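Local coordinates for DUF3836 domain-containing protein (Bacteroides vulgatus, PDB 4R8O) that is of unknown function but folds as a single-layer antiparallel beta-sheet, thought to have evolved from repeated beta-hairpins, at residues K37-Y42 / E52-N57. Numbering follows the deposited sequence.
Sequences KHNYKY and EAQKWN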
# COMPACT_ATOMS: atom_id res chain seq x y z
N LYS A 37 -4.07 -5.19 2.51
CA LYS A 37 -4.53 -3.89 3.04
C LYS A 37 -3.60 -2.83 2.54
O LYS A 37 -2.38 -2.96 2.68
CB LYS A 37 -4.52 -3.91 4.56
CG LYS A 37 -5.23 -2.74 5.23
CD LYS A 37 -5.09 -2.87 6.73
CE LYS A 37 -5.69 -1.69 7.46
NZ LYS A 37 -5.03 -1.49 8.78
N HIS A 38 -4.16 -1.79 1.94
CA HIS A 38 -3.36 -0.69 1.43
C HIS A 38 -3.56 0.49 2.37
O HIS A 38 -4.69 0.90 2.57
CB HIS A 38 -3.83 -0.26 0.08
CG HIS A 38 -3.36 -1.09 -1.06
ND1 HIS A 38 -2.08 -0.99 -1.56
CD2 HIS A 38 -4.02 -1.95 -1.88
CE1 HIS A 38 -1.97 -1.77 -2.62
NE2 HIS A 38 -3.13 -2.36 -2.84
N ASN A 39 -2.50 1.04 2.90
CA ASN A 39 -2.60 2.24 3.76
C ASN A 39 -1.96 3.37 2.99
O ASN A 39 -0.81 3.26 2.60
CB ASN A 39 -1.89 1.96 5.05
CG ASN A 39 -2.46 0.73 5.77
OD1 ASN A 39 -3.69 0.64 5.99
ND2 ASN A 39 -1.61 -0.24 6.12
N TYR A 40 -2.72 4.44 2.74
CA TYR A 40 -2.31 5.57 1.92
C TYR A 40 -2.06 6.84 2.75
O TYR A 40 -2.76 7.07 3.71
CB TYR A 40 -3.45 5.91 0.97
CG TYR A 40 -3.88 4.78 0.13
CD1 TYR A 40 -3.09 4.34 -0.91
CD2 TYR A 40 -5.10 4.15 0.34
CE1 TYR A 40 -3.48 3.29 -1.72
CE2 TYR A 40 -5.52 3.09 -0.45
CZ TYR A 40 -4.71 2.66 -1.49
OH TYR A 40 -5.09 1.60 -2.27
N LYS A 41 -1.09 7.67 2.34
CA LYS A 41 -0.78 8.97 2.98
C LYS A 41 -0.79 10.00 1.89
O LYS A 41 -0.50 9.69 0.75
CB LYS A 41 0.61 8.97 3.63
CG LYS A 41 0.86 7.74 4.50
CD LYS A 41 1.90 7.90 5.60
CE LYS A 41 1.61 6.89 6.74
NZ LYS A 41 0.22 6.89 7.33
N TYR A 42 -1.10 11.24 2.24
CA TYR A 42 -1.20 12.32 1.24
C TYR A 42 -0.39 13.50 1.72
O TYR A 42 -0.07 13.57 2.89
CB TYR A 42 -2.69 12.69 1.03
CG TYR A 42 -3.51 11.54 0.42
CD1 TYR A 42 -3.92 10.45 1.19
CD2 TYR A 42 -3.85 11.53 -0.93
CE1 TYR A 42 -4.63 9.38 0.65
CE2 TYR A 42 -4.57 10.45 -1.49
CZ TYR A 42 -4.96 9.38 -0.70
OH TYR A 42 -5.67 8.33 -1.23
N GLU A 52 1.28 1.85 1.27
CA GLU A 52 1.83 0.70 1.96
C GLU A 52 0.93 -0.50 1.74
O GLU A 52 -0.26 -0.45 2.03
CB GLU A 52 1.92 1.01 3.45
CG GLU A 52 2.72 -0.01 4.23
CD GLU A 52 2.66 0.22 5.72
OE1 GLU A 52 2.24 1.31 6.18
OE2 GLU A 52 3.04 -0.70 6.45
N ALA A 53 1.51 -1.59 1.28
CA ALA A 53 0.78 -2.81 0.87
C ALA A 53 1.08 -3.91 1.86
O ALA A 53 2.19 -4.43 1.86
CB ALA A 53 1.28 -3.23 -0.49
N GLN A 54 0.12 -4.22 2.73
CA GLN A 54 0.31 -5.26 3.74
C GLN A 54 -0.42 -6.50 3.34
O GLN A 54 -1.46 -6.42 2.69
CB GLN A 54 -0.18 -4.76 5.08
CG GLN A 54 0.71 -3.71 5.66
CD GLN A 54 0.25 -3.28 7.04
OE1 GLN A 54 -0.90 -2.92 7.22
NE2 GLN A 54 1.16 -3.29 8.02
N LYS A 55 0.10 -7.64 3.75
CA LYS A 55 -0.49 -8.93 3.48
C LYS A 55 -1.01 -9.57 4.76
O LYS A 55 -0.44 -9.40 5.84
CB LYS A 55 0.54 -9.84 2.79
CG LYS A 55 1.92 -9.95 3.47
CD LYS A 55 2.67 -11.25 3.18
CE LYS A 55 1.88 -12.48 3.64
NZ LYS A 55 2.72 -13.67 3.92
N TRP A 56 -2.10 -10.32 4.65
CA TRP A 56 -2.67 -10.98 5.81
C TRP A 56 -1.96 -12.32 6.00
O TRP A 56 -1.94 -13.14 5.08
CB TRP A 56 -4.16 -11.18 5.64
CG TRP A 56 -4.81 -11.79 6.83
CD1 TRP A 56 -5.34 -13.04 6.91
CD2 TRP A 56 -4.96 -11.20 8.12
NE1 TRP A 56 -5.84 -13.26 8.17
CE2 TRP A 56 -5.63 -12.15 8.93
CE3 TRP A 56 -4.62 -9.95 8.66
CZ2 TRP A 56 -5.96 -11.90 10.25
CZ3 TRP A 56 -4.95 -9.69 9.98
CH2 TRP A 56 -5.61 -10.67 10.77
N ASN A 57 -1.40 -12.54 7.19
CA ASN A 57 -0.85 -13.83 7.53
C ASN A 57 -1.80 -14.52 8.49
O ASN A 57 -1.73 -14.30 9.71
CB ASN A 57 0.54 -13.71 8.12
CG ASN A 57 1.21 -15.06 8.33
OD1 ASN A 57 0.80 -16.07 7.74
ND2 ASN A 57 2.25 -15.08 9.15
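Lys37 and Asn39 pair with Gln54 and Glu52 across two neighbouring antiparallel strands, 31-42 and 48-57, which form one hairpin of the single-layer sheet. Backbone bonds carry the register. Lys37 and Gln54 form a hydrogen-bonded pair: Gln54 N gives a nearly straight bond to Lys37 O (2.8 Å, 176° at the hydrogen), and Lys37 N answers to Gln54 O at 2.9 Å. Asn39 and Glu52 repeat the pattern, with Asn39 N to Glu52 O at 2.8 Å and Glu52 N to Asn39 O at 2.9 Å. Between them His38 and Ala53 make a non-hydrogen-bonded pair, their CA atoms 4.7 Å apart, where His38 CA also sends a C-H...O contact to Glu52 O (3.2 Å).

One side-chain hydrogen bond runs diagonally on the face that bears Lys37, Asn39, Glu52 and Gln54. Asn39 ND2 donates to Gln54 OE1 at 3.0 Å; the acceptor lies in the asparagine amide plane, but the bond is bent, and the donor stands above the glutamine carbonyl plane, off any lone pair, with the two amides turned 75° apart. With CG beside its backbone N (chi1 -71°) and the chain extended beyond, Gln54 carries its OE1 across to Asn39, the two side chains crossing at about a right angle, while its NE2 bonds Asn65 OD1 on the next strand. Replacing Gln54 by alanine would probably leave Asn39 ND2 without this acceptor and Asn65 OD1 without its amide donor. Glu52 instead directs OE2 to Tyr92 OH.

On the face bearing His38 and Ala53 the contact is slight: Ala53 CB lies by His38 CE1 at 4.2 Å, while His38 ND1 is hydrogen-bonded to Asp51. The hairpin is thus joined chiefly by its backbone ladder, with the amides of Asn39, Gln54 and Asn65 carrying the link on to strand 62-73.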